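Alpha/beta hydrolase fold-3 domain protein (Sulfolobus islandicus, PDB 5LK6) probably hydrolyses carboxylic ester bonds, as a thermostable lipase-type carboxylesterase of the alpha/beta hydrolase superfamily. Local coordinates at residues 53-58 with 123-128; 69-73 with 299-303; 161-165 with 229-234. All blocks are in the same frame, centred on the assembly; numbering follows the deposited sequence.

Contact 1. Residues 53-58 with 123-128; sequences GSEANI and IDSFDA
Asp127 of helix 120-133 reaches Ser54 in the turn between strands 46-52 and 57-63. Its CB lies against the methyl end of Ile58, 4.2 Å from Ile58 CD1. The next atom, CG, stands anti to its own carbonyl carbon (chi1 -72°), which sends the carboxylate out from the helix to Ser54. Of the two oxygens, OD1 comes no nearer than 4.1 Å to Ser54 OG, and across this contact OD2 takes the bonds. The Ser54 hydroxyl donates to the syn lone pair of OD2 with Ser54 OG and Asp127 OD2 2.9 Å apart, while the backbone N of Ser54 donates to the same Asp127 OD2 from above the carboxylate plane, 52° out of it, at 3.0 Å. A water adds a third donor to Asp127 OD2; it also donates to Asp124 OD1 and accepts from the backbone N of Glu55, so one molecule ties both helix carboxylates to the turn. In the alpha/beta hydrolase fold the sheet is flanked by helices, and here the first hairpin of the sheet is fastened to one of them at its connecting turn. Asp124 also forms a salt bridge through OD2 with Arg111, which pairs with Glu55 OE1 as well; this shared cation probably offsets the acidic charge gathered here. Apolar contacts border the polar cluster. Ile58 CD1 rests 3.8 Å from Asp124 O, and the side chain of Ile58 continues against Ile51 and Val108 of the neighbouring strands. At the outer side the extended Glu55 chain crosses Ile123 at about a right angle, with Glu55 OE2 3.8 Å from Ile123 CD1, and the CG2 branch of Ile123 faces the Ser54 hydroxyl oxygen at 3.7 Å.

Contact 2. Residues 69-73 with 299-303; sequences GPYGV and RTFYD
Gly72 meets Phe301 and Tyr302 of the C-terminal helix 285-302, one by a ring contact and the other by a hydrogen bond. The polar link is the backbone N of Gly72 donating to the phenol oxygen of Tyr302, Gly72 N to Tyr302 OH 3.1 Å, with a nearly straight N-H...O angle of 167°. The same hydroxyl is hydrogen-bonded to the backbone O of Asn102, so it bridges the approach to strand 72-77 and the segment preceding strand 104-108. These are adjacent parallel strands of the central alpha/beta hydrolase sheet, and the last helix packs over their beginnings. In the CH-pi contact Gly72 CA lies over the centre of the Phe301 face, 3.4 Å from the ring centroid and 4° off its normal. Phe301 CG, anti to its own carbonyl carbon (chi1 -74°), sends the ring toward Gly72. A CB on Gly72 would run into that ring. In van der Waals contact, Phe301 CZ approaches Val73 N to 3.6 Å and Tyr302 CE1 lies 3.8 Å from Pro70 O. Replacing Phe301 by an alanine would probably cost Gly72 CA the aromatic face against which it packs and open a gap between strand and helix.

Contact 3. Residues 161-165 with 229-234; sequences ALLSK and DLSGLP
Leu233 packs its CD2 methyl onto Ala161 and Leu162 in the last turn of helix 152-163, and this is the close part of the contact. Leu233 CD2 lies 3.4 Å from Ala161 O and 3.8 Å from Leu162 CA. Beside it, Ala161 CB touches Pro234 CD at 3.9 Å, and Leu162 CD2 meets Leu230 CD2 at 4.0 Å, the two leucine chains crossing at a slant. The solvent side is built differently, from one long chain and a charge pair. Lys165 has CG anti to its backbone N (chi1 -160°) and a bend at chi3; its aliphatic part runs past the backbone of Ser231, with Lys165 CD 3.5 Å from Ser231 O. The ammonium then forms a salt bridge, Lys165 NZ to Asp229 OD2, 2.8 Å. The other carboxylate oxygen, Asp229 OD1, accepts from both the hydroxyl and the backbone N of Ser231, the latter bond closing an Asx turn. These two donors reach it from the same face and should limit rotation of the carboxylate that receives the lysine. Leu162 and Leu230 continue against Tyr253 of helix 247-259, Leu233 against Leu257 of that helix, and Ala161 and Leu233 both touch Gln173 at the start of strand 173-176.

How the contacts relate
Contacts 1 and 3 meet directly: Phe126 CE1 of helix 120-133 packs 3.7 Å from Ser164 OG. Contact 2 touches neither; its nearest atoms are about 8 Å from contact 1 and about 9 Å from contact 3. Contacts 1 and 2 reach the same sheet through the successive strands 57-63 and 72-77, and their segments alternate along the chain, so the two cross; contact 3 is nested inside the loop closed by contact 2. The presumed catalytic triad, Ser151, His274 and Asp244, belongs to none of them, but Ser151 immediately precedes helix 152-163 of contact 3. A bound sulfate, probably from the crystallisation liquor, lies about 6 Å from the Ile123 side chain of contact 1.

Contact 1. Residues 53-58 with 123-128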
ATOM      1  N   GLY A  53     -28.988 -14.741 -14.049  1.00 37.94           N
ATOM      2  CA  GLY A  53     -29.198 -14.694 -12.610  1.00 37.93           C
ATOM      3  C   GLY A  53     -30.462 -15.370 -12.113  1.00 35.86           C
ATOM      4  O   GLY A  53     -31.417 -15.476 -12.838  1.00 40.16           O
ATOM      5  N   SER A  54     -30.478 -15.750 -10.838  1.00 33.96           N
ATOM      6  CA  SER A  54     -31.656 -16.309 -10.188  1.00 32.62           C
ATOM      7  C   SER A  54     -32.881 -15.354 -10.262  1.00 35.73           C
ATOM      8  O   SER A  54     -33.997 -15.826 -10.385  1.00 32.53           O
ATOM      9  CB  SER A  54     -31.341 -16.792  -8.742  1.00 29.83           C
ATOM     10  OG  SER A  54     -31.460 -15.792  -7.719  1.00 29.88           O
ATOM     11  N   GLU A  55     -32.673 -14.032 -10.226  1.00 38.66           N
ATOM     12  CA  GLU A  55     -33.781 -13.052 -10.252  1.00 38.60           C
ATOM     13  C   GLU A  55     -33.755 -12.063 -11.392  1.00 40.19           C
ATOM     14  O   GLU A  55     -34.709 -11.309 -11.572  1.00 42.22           O
ATOM     15  CB  GLU A  55     -33.824 -12.265  -8.933  1.00 38.02           C
ATOM     16  CG  GLU A  55     -34.436 -13.046  -7.783  1.00 39.83           C
ATOM     17  CD  GLU A  55     -34.389 -12.309  -6.467  1.00 43.13           C
ATOM     18  OE1 GLU A  55     -34.040 -11.092  -6.469  1.00 41.26           O
ATOM     19  OE2 GLU A  55     -34.698 -12.974  -5.441  1.00 47.93           O
ATOM     20  N   ALA A  56     -32.669 -12.009 -12.144  1.00 42.65           N
ATOM     21  CA  ALA A  56     -32.604 -11.075 -13.242  1.00 43.83           C
ATOM     22  C   ALA A  56     -31.576 -11.504 -14.250  1.00 42.98           C
ATOM     23  O   ALA A  56     -30.756 -12.364 -13.992  1.00 47.08           O
ATOM     24  CB  ALA A  56     -32.258  -9.691 -12.717  1.00 46.45           C
ATOM     25  N   ASN A  57     -31.628 -10.864 -15.394  1.00 44.50           N
ATOM     26  CA  ASN A  57     -30.608 -10.993 -16.381  1.00 47.81           C
ATOM     27  C   ASN A  57     -29.554  -9.891 -16.160  1.00 42.61           C
ATOM     28  O   ASN A  57     -29.776  -8.709 -16.476  1.00 42.86           O
ATOM     29  CB  ASN A  57     -31.220 -10.939 -17.783  1.00 55.82           C
ATOM     30  CG  ASN A  57     -30.532 -11.895 -18.716  1.00 70.57           C
ATOM     31  OD1 ASN A  57     -29.692 -11.495 -19.531  1.00 82.45           O
ATOM     32  ND2 ASN A  57     -30.815 -13.189 -18.542  1.00 68.29           N
ATOM     33  N   ILE A  58     -28.393 -10.321 -15.657  1.00 35.80           N
ATOM     34  CA  ILE A  58     -27.318  -9.439 -15.142  1.00 33.22           C
ATOM     35  C   ILE A  58     -26.233  -9.035 -16.170  1.00 32.35           C
ATOM     36  O   ILE A  58     -25.404  -9.871 -16.586  1.00 31.35           O
ATOM     37  CB  ILE A  58     -26.595 -10.107 -13.931  1.00 28.75           C
ATOM     38  CG1 ILE A  58     -27.583 -10.523 -12.861  1.00 26.43           C
ATOM     39  CG2 ILE A  58     -25.576  -9.166 -13.335  1.00 30.07           C
ATOM     40  CD1 ILE A  58     -27.065 -11.685 -12.056  1.00 27.19           C
ATOM     41  N   ILE A 123     -27.765 -10.487  -4.073  1.00 26.79           N
ATOM     42  CA  ILE A 123     -28.143 -11.643  -4.854  1.00 28.30           C
ATOM     43  C   ILE A 123     -27.577 -11.605  -6.283  1.00 28.84           C
ATOM     44  O   ILE A 123     -27.067 -12.610  -6.746  1.00 26.09           O
ATOM     45  CB  ILE A 123     -29.657 -11.842  -4.874  1.00 31.80           C
ATOM     46  CG1 ILE A 123     -30.156 -12.244  -3.465  1.00 32.12           C
ATOM     47  CG2 ILE A 123     -30.030 -12.931  -5.887  1.00 31.84           C
ATOM     48  CD1 ILE A 123     -31.660 -12.068  -3.313  1.00 35.18           C
ATOM     49  N   ASP A 124     -27.626 -10.457  -6.954  1.00 28.30           N
ATOM     50  CA  ASP A 124     -26.965 -10.330  -8.248  1.00 28.29           C
ATOM     51  C   ASP A 124     -25.445 -10.553  -8.172  1.00 26.50           C
ATOM     52  O   ASP A 124     -24.865 -11.256  -9.011  1.00 27.08           O
ATOM     53  CB  ASP A 124     -27.249  -8.961  -8.879  1.00 30.22           C
ATOM     54  CG  ASP A 124     -28.706  -8.794  -9.336  1.00 31.17           C
ATOM     55  OD1 ASP A 124     -29.509  -9.747  -9.192  1.00 32.35           O
ATOM     56  OD2 ASP A 124     -29.045  -7.700  -9.856  1.00 30.42           O
ATOM     57  N   SER A 125     -24.802  -9.940  -7.187  1.00 26.21           N
ATOM     58  CA  SER A 125     -23.355 -10.026  -7.035  1.00 25.41           C
ATOM     59  C   SER A 125     -22.913 -11.485  -6.774  1.00 27.91           C
ATOM     60  O   SER A 125     -21.925 -11.935  -7.348  1.00 28.81           O
ATOM     61  CB  SER A 125     -22.866  -9.098  -5.917  1.00 23.18           C
ATOM     62  OG  SER A 125     -23.028  -7.745  -6.281  1.00 20.71           O
ATOM     63  N   PHE A 126     -23.650 -12.206  -5.940  1.00 27.42           N
ATOM     64  CA  PHE A 126     -23.415 -13.624  -5.733  1.00 30.17           C
ATOM     65  C   PHE A 126     -23.673 -14.481  -6.953  1.00 31.12           C
ATOM     66  O   PHE A 126     -22.885 -15.341  -7.282  1.00 36.07           O
ATOM     67  CB  PHE A 126     -24.313 -14.157  -4.648  1.00 32.47           C
ATOM     68  CG  PHE A 126     -24.080 -15.605  -4.341  1.00 36.76           C
ATOM     69  CD1 PHE A 126     -22.916 -16.010  -3.668  1.00 38.47           C
ATOM     70  CD2 PHE A 126     -25.020 -16.585  -4.709  1.00 38.71           C
ATOM     71  CE1 PHE A 126     -22.688 -17.359  -3.365  1.00 40.27           C
ATOM     72  CE2 PHE A 126     -24.801 -17.939  -4.408  1.00 38.69           C
ATOM     73  CZ  PHE A 126     -23.635 -18.328  -3.746  1.00 40.55           C
ATOM     74  N   ASP A 127     -24.816 -14.303  -7.576  1.00 31.07           N
ATOM     75  CA  ASP A 127     -25.189 -15.109  -8.726  1.00 29.17           C
ATOM     76  C   ASP A 127     -24.193 -14.976  -9.855  1.00 30.69           C
ATOM     77  O   ASP A 127     -23.908 -15.973 -10.499  1.00 30.53           O
ATOM     78  CB  ASP A 127     -26.585 -14.720  -9.240  1.00 28.36           C
ATOM     79  CG  ASP A 127     -27.678 -15.182  -8.325  1.00 28.20           C
ATOM     80  OD1 ASP A 127     -27.383 -15.922  -7.371  1.00 28.14           O
ATOM     81  OD2 ASP A 127     -28.837 -14.797  -8.546  1.00 29.86           O
ATOM     82  N   ALA A 128     -23.722 -13.742 -10.108  1.00 31.67           N
ATOM     83  CA  ALA A 128     -22.645 -13.465 -11.076  1.00 28.67           C
ATOM     84  C   ALA A 128     -21.340 -14.143 -10.661  1.00 30.28           C
ATOM     85  O   ALA A 128     -20.714 -14.808 -11.469  1.00 31.97           O
ATOM     86  CB  ALA A 128     -22.443 -11.978 -11.260  1.00 25.99           C
TER
HETATM   87  O   HOH W   1     -30.057 -12.408  -9.883  1.00 31.36           O

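Contact 2. Residues 69-73 with 299-303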
ATOM      1  N   GLY A  69      -3.225 -15.586 -21.964  1.00 44.07           N
ATOM      2  CA  GLY A  69      -3.704 -16.439 -20.890  1.00 43.81           C
ATOM      3  C   GLY A  69      -2.725 -17.570 -20.659  1.00 41.39           C
ATOM      4  O   GLY A  69      -1.643 -17.521 -21.207  1.00 42.30           O
ATOM      5  N   PRO A  70      -3.069 -18.566 -19.846  1.00 36.22           N
ATOM      6  CA  PRO A  70      -4.269 -18.557 -19.009  1.00 38.15           C
ATOM      7  C   PRO A  70      -4.290 -17.462 -17.863  1.00 39.20           C
ATOM      8  O   PRO A  70      -3.256 -17.044 -17.364  1.00 42.81           O
ATOM      9  CB  PRO A  70      -4.289 -19.990 -18.424  1.00 35.96           C
ATOM     10  CG  PRO A  70      -2.883 -20.476 -18.502  1.00 35.78           C
ATOM     11  CD  PRO A  70      -2.071 -19.510 -19.341  1.00 34.29           C
ATOM     12  N   TYR A  71      -5.495 -17.077 -17.441  1.00 37.92           N
ATOM     13  CA  TYR A  71      -5.743 -15.933 -16.576  1.00 32.97           C
ATOM     14  C   TYR A  71      -6.368 -16.305 -15.221  1.00 33.74           C
ATOM     15  O   TYR A  71      -6.919 -17.415 -15.013  1.00 35.47           O
ATOM     16  CB  TYR A  71      -6.700 -15.029 -17.274  1.00 29.88           C
ATOM     17  CG  TYR A  71      -6.296 -14.557 -18.645  1.00 29.81           C
ATOM     18  CD1 TYR A  71      -5.174 -13.733 -18.836  1.00 30.69           C
ATOM     19  CD2 TYR A  71      -7.085 -14.869 -19.762  1.00 31.45           C
ATOM     20  CE1 TYR A  71      -4.842 -13.223 -20.103  1.00 30.43           C
ATOM     21  CE2 TYR A  71      -6.796 -14.365 -21.047  1.00 32.29           C
ATOM     22  CZ  TYR A  71      -5.676 -13.541 -21.234  1.00 35.11           C
ATOM     23  OH  TYR A  71      -5.421 -13.060 -22.538  1.00 34.52           O
ATOM     24  N   GLY A  72      -6.212 -15.393 -14.260  1.00 33.82           N
ATOM     25  CA  GLY A  72      -7.079 -15.372 -13.074  1.00 29.45           C
ATOM     26  C   GLY A  72      -8.199 -14.425 -13.451  1.00 26.93           C
ATOM     27  O   GLY A  72      -8.041 -13.563 -14.360  1.00 25.92           O
ATOM     28  N   VAL A  73      -9.339 -14.591 -12.783  1.00 27.38           N
ATOM     29  CA  VAL A  73     -10.531 -13.729 -13.043  1.00 28.49           C
ATOM     30  C   VAL A  73     -10.937 -12.968 -11.787  1.00 25.63           C
ATOM     31  O   VAL A  73     -11.155 -13.563 -10.724  1.00 23.62           O
ATOM     32  CB  VAL A  73     -11.751 -14.521 -13.543  1.00 29.57           C
ATOM     33  CG1 VAL A  73     -12.892 -13.568 -13.911  1.00 32.51           C
ATOM     34  CG2 VAL A  73     -11.377 -15.352 -14.737  1.00 29.85           C
ATOM     35  N   ARG A 299       0.626 -11.782  -7.845  1.00 32.43           N
ATOM     36  CA  ARG A 299       1.218 -12.801  -7.022  1.00 38.90           C
ATOM     37  C   ARG A 299       0.243 -13.956  -6.801  1.00 43.01           C
ATOM     38  O   ARG A 299       0.653 -15.106  -6.957  1.00 47.38           O
ATOM     39  CB  ARG A 299       1.725 -12.305  -5.673  1.00 41.96           C
ATOM     40  CG  ARG A 299       2.965 -11.412  -5.751  1.00 46.74           C
ATOM     41  CD  ARG A 299       3.867 -11.598  -4.520  1.00 49.67           C
ATOM     42  NE  ARG A 299       3.128 -11.953  -3.287  1.00 46.15           N
ATOM     43  CZ  ARG A 299       2.419 -11.112  -2.513  1.00 43.33           C
ATOM     44  NH1 ARG A 299       2.277  -9.773  -2.814  1.00 37.11           N
ATOM     45  NH2 ARG A 299       1.834 -11.636  -1.415  1.00 42.28           N
ATOM     46  N   THR A 300      -1.020 -13.694  -6.472  1.00 39.71           N
ATOM     47  CA  THR A 300      -1.806 -14.793  -5.981  1.00 39.63           C
ATOM     48  C   THR A 300      -2.303 -15.591  -7.199  1.00 39.61           C
ATOM     49  O   THR A 300      -2.545 -16.768  -7.062  1.00 38.67           O
ATOM     50  CB  THR A 300      -2.883 -14.435  -4.907  1.00 44.69           C
ATOM     51  OG1 THR A 300      -4.208 -14.555  -5.435  1.00 42.14           O
ATOM     52  CG2 THR A 300      -2.675 -13.051  -4.303  1.00 50.20           C
ATOM     53  N   PHE A 301      -2.372 -15.005  -8.393  1.00 36.48           N
ATOM     54  CA  PHE A 301      -2.745 -15.770  -9.584  1.00 35.42           C
ATOM     55  C   PHE A 301      -1.576 -16.477 -10.291  1.00 38.33           C
ATOM     56  O   PHE A 301      -1.724 -17.594 -10.751  1.00 41.20           O
ATOM     57  CB  PHE A 301      -3.419 -14.878 -10.617  1.00 35.24           C
ATOM     58  CG  PHE A 301      -4.845 -14.473 -10.279  1.00 34.03           C
ATOM     59  CD1 PHE A 301      -5.762 -15.384  -9.713  1.00 33.30           C
ATOM     60  CD2 PHE A 301      -5.296 -13.168 -10.606  1.00 31.05           C
ATOM     61  CE1 PHE A 301      -7.076 -15.001  -9.469  1.00 31.19           C
ATOM     62  CE2 PHE A 301      -6.574 -12.786 -10.335  1.00 29.45           C
ATOM     63  CZ  PHE A 301      -7.475 -13.705  -9.775  1.00 31.29           C
ATOM     64  N   TYR A 302      -0.421 -15.835 -10.381  1.00 41.35           N
ATOM     65  CA  TYR A 302       0.725 -16.381 -11.120  1.00 39.07           C
ATOM     66  C   TYR A 302       2.013 -16.685 -10.271  1.00 41.54           C
ATOM     67  O   TYR A 302       3.082 -16.548 -10.766  1.00 51.93           O
ATOM     68  CB  TYR A 302       0.991 -15.422 -12.298  1.00 36.68           C
ATOM     69  CG  TYR A 302      -0.277 -14.881 -12.982  1.00 37.14           C
ATOM     70  CD1 TYR A 302      -1.242 -15.752 -13.507  1.00 38.92           C
ATOM     71  CD2 TYR A 302      -0.525 -13.492 -13.116  1.00 38.72           C
ATOM     72  CE1 TYR A 302      -2.406 -15.276 -14.141  1.00 37.29           C
ATOM     73  CE2 TYR A 302      -1.707 -13.017 -13.744  1.00 37.72           C
ATOM     74  CZ  TYR A 302      -2.642 -13.926 -14.250  1.00 36.02           C
ATOM     75  OH  TYR A 302      -3.794 -13.538 -14.885  1.00 34.16           O
ATOM     76  N   ASP A 303       1.889 -17.125  -9.017  1.00 53.20           N
ATOM     77  CA  ASP A 303       3.011 -17.603  -8.099  1.00 60.11           C
ATOM     78  C   ASP A 303       3.867 -16.491  -7.393  1.00 55.91           C
ATOM     79  O   ASP A 303       4.070 -15.367  -7.896  1.00 46.85           O
ATOM     80  CB  ASP A 303       3.927 -18.714  -8.742  1.00 70.87           C
ATOM     81  CG  ASP A 303       3.236 -20.144  -8.818  1.00 83.01           C
ATOM     82  OD1 ASP A 303       2.016 -20.206  -9.127  1.00 78.83           O
ATOM     83  OD2 ASP A 303       3.916 -21.202  -8.593  1.00 72.84           O
TER

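Contact 3. Residues 161-165 with 229-234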
ATOM      1  N   ALA A 161     -18.231 -13.139  -0.296  1.00 23.62           N
ATOM      2  CA  ALA A 161     -17.236 -14.059   0.242  1.00 25.06           C
ATOM      3  C   ALA A 161     -17.768 -14.874   1.381  1.00 26.34           C
ATOM      4  O   ALA A 161     -17.408 -16.035   1.529  1.00 32.47           O
ATOM      5  CB  ALA A 161     -15.979 -13.328   0.704  1.00 24.48           C
ATOM      6  N   LEU A 162     -18.538 -14.240   2.235  1.00 28.55           N
ATOM      7  CA  LEU A 162     -19.246 -14.923   3.300  1.00 29.35           C
ATOM      8  C   LEU A 162     -20.239 -15.974   2.772  1.00 30.63           C
ATOM      9  O   LEU A 162     -20.194 -17.134   3.186  1.00 29.52           O
ATOM     10  CB  LEU A 162     -19.974 -13.905   4.166  1.00 29.61           C
ATOM     11  CG  LEU A 162     -19.160 -13.362   5.332  1.00 31.32           C
ATOM     12  CD1 LEU A 162     -19.661 -11.978   5.800  1.00 31.19           C
ATOM     13  CD2 LEU A 162     -19.198 -14.394   6.461  1.00 28.92           C
ATOM     14  N   LEU A 163     -21.138 -15.545   1.885  1.00 30.41           N
ATOM     15  CA  LEU A 163     -22.111 -16.425   1.228  1.00 31.03           C
ATOM     16  C   LEU A 163     -21.494 -17.595   0.441  1.00 32.34           C
ATOM     17  O   LEU A 163     -22.165 -18.572   0.172  1.00 35.90           O
ATOM     18  CB  LEU A 163     -22.927 -15.590   0.234  1.00 30.78           C
ATOM     19  CG  LEU A 163     -23.947 -14.588   0.834  1.00 29.03           C
ATOM     20  CD1 LEU A 163     -24.617 -13.732  -0.238  1.00 26.30           C
ATOM     21  CD2 LEU A 163     -24.968 -15.320   1.679  1.00 27.07           C
ATOM     22  N   SER A 164     -20.238 -17.440   0.042  1.00 31.41           N
ATOM     23  CA  SER A 164     -19.493 -18.406  -0.729  1.00 30.87           C
ATOM     24  C   SER A 164     -18.763 -19.413   0.109  1.00 34.85           C
ATOM     25  O   SER A 164     -18.248 -20.364  -0.463  1.00 39.96           O
ATOM     26  CB  SER A 164     -18.445 -17.701  -1.590  1.00 28.84           C
ATOM     27  OG  SER A 164     -19.060 -16.938  -2.605  1.00 28.54           O
ATOM     28  N   LYS A 165     -18.708 -19.245   1.430  1.00 36.35           N
ATOM     29  CA  LYS A 165     -18.023 -20.200   2.300  1.00 42.64           C
ATOM     30  C   LYS A 165     -18.597 -21.629   2.135  1.00 44.31           C
ATOM     31  O   LYS A 165     -19.786 -21.807   2.252  1.00 43.65           O
ATOM     32  CB  LYS A 165     -18.118 -19.744   3.759  1.00 47.48           C
ATOM     33  CG  LYS A 165     -17.075 -20.346   4.685  1.00 52.48           C
ATOM     34  CD  LYS A 165     -17.352 -20.031   6.154  1.00 55.28           C
ATOM     35  CE  LYS A 165     -16.910 -21.232   6.986  1.00 59.85           C
ATOM     36  NZ  LYS A 165     -17.087 -21.001   8.445  1.00 63.24           N
ATOM     37  N   ASP A 229     -19.441 -16.262  12.209  1.00 43.52           N
ATOM     38  CA  ASP A 229     -18.161 -16.928  11.996  1.00 44.48           C
ATOM     39  C   ASP A 229     -17.479 -16.359  10.742  1.00 38.21           C
ATOM     40  O   ASP A 229     -17.957 -16.551   9.593  1.00 29.37           O
ATOM     41  CB  ASP A 229     -18.444 -18.439  11.767  1.00 51.00           C
ATOM     42  CG  ASP A 229     -17.187 -19.298  11.697  1.00 51.49           C
ATOM     43  OD1 ASP A 229     -16.113 -18.855  12.126  1.00 52.29           O
ATOM     44  OD2 ASP A 229     -17.294 -20.432  11.208  1.00 57.07           O
ATOM     45  N   LEU A 230     -16.352 -15.695  10.951  1.00 36.19           N
ATOM     46  CA  LEU A 230     -15.592 -15.145   9.810  1.00 36.15           C
ATOM     47  C   LEU A 230     -14.473 -16.055   9.351  1.00 34.55           C
ATOM     48  O   LEU A 230     -13.789 -15.734   8.386  1.00 34.64           O
ATOM     49  CB  LEU A 230     -15.061 -13.752  10.126  1.00 33.45           C
ATOM     50  CG  LEU A 230     -16.161 -12.710  10.292  1.00 33.65           C
ATOM     51  CD1 LEU A 230     -15.607 -11.457  10.959  1.00 34.92           C
ATOM     52  CD2 LEU A 230     -16.848 -12.374   8.967  1.00 34.10           C
ATOM     53  N   SER A 231     -14.322 -17.209   9.999  1.00 36.23           N
ATOM     54  CA  SER A 231     -13.213 -18.154   9.682  1.00 38.02           C
ATOM     55  C   SER A 231     -13.369 -18.766   8.284  1.00 33.28           C
ATOM     56  O   SER A 231     -14.478 -18.782   7.730  1.00 34.37           O
ATOM     57  CB  SER A 231     -13.107 -19.263  10.734  1.00 36.77           C
ATOM     58  OG  SER A 231     -14.184 -20.169  10.516  1.00 43.04           O
ATOM     59  N   GLY A 232     -12.227 -19.182   7.716  1.00 31.10           N
ATOM     60  CA  GLY A 232     -12.121 -19.787   6.381  1.00 29.46           C
ATOM     61  C   GLY A 232     -12.619 -18.970   5.228  1.00 31.91           C
ATOM     62  O   GLY A 232     -13.022 -19.504   4.233  1.00 35.45           O
ATOM     63  N   LEU A 233     -12.623 -17.658   5.363  1.00 33.23           N
ATOM     64  CA  LEU A 233     -12.891 -16.803   4.240  1.00 32.49           C
ATOM     65  C   LEU A 233     -11.599 -16.642   3.436  1.00 29.55           C
ATOM     66  O   LEU A 233     -10.500 -16.893   3.936  1.00 28.09           O
ATOM     67  CB  LEU A 233     -13.355 -15.433   4.750  1.00 35.26           C
ATOM     68  CG  LEU A 233     -14.711 -15.423   5.423  1.00 37.45           C
ATOM     69  CD1 LEU A 233     -15.002 -14.013   5.867  1.00 36.07           C
ATOM     70  CD2 LEU A 233     -15.819 -15.892   4.487  1.00 41.03           C
ATOM     71  N   PRO A 234     -11.714 -16.150   2.213  1.00 25.80           N
ATOM     72  CA  PRO A 234     -10.517 -15.905   1.451  1.00 26.75           C
ATOM     73  C   PRO A 234      -9.513 -14.898   2.050  1.00 26.11           C
ATOM     74  O   PRO A 234      -9.876 -13.947   2.739  1.00 23.98           O
ATOM     75  CB  PRO A 234     -11.071 -15.326   0.111  1.00 28.10           C
ATOM     76  CG  PRO A 234     -12.516 -15.700   0.086  1.00 26.93           C
ATOM     77  CD  PRO A 234     -12.904 -15.644   1.517  1.00 26.51           C
TER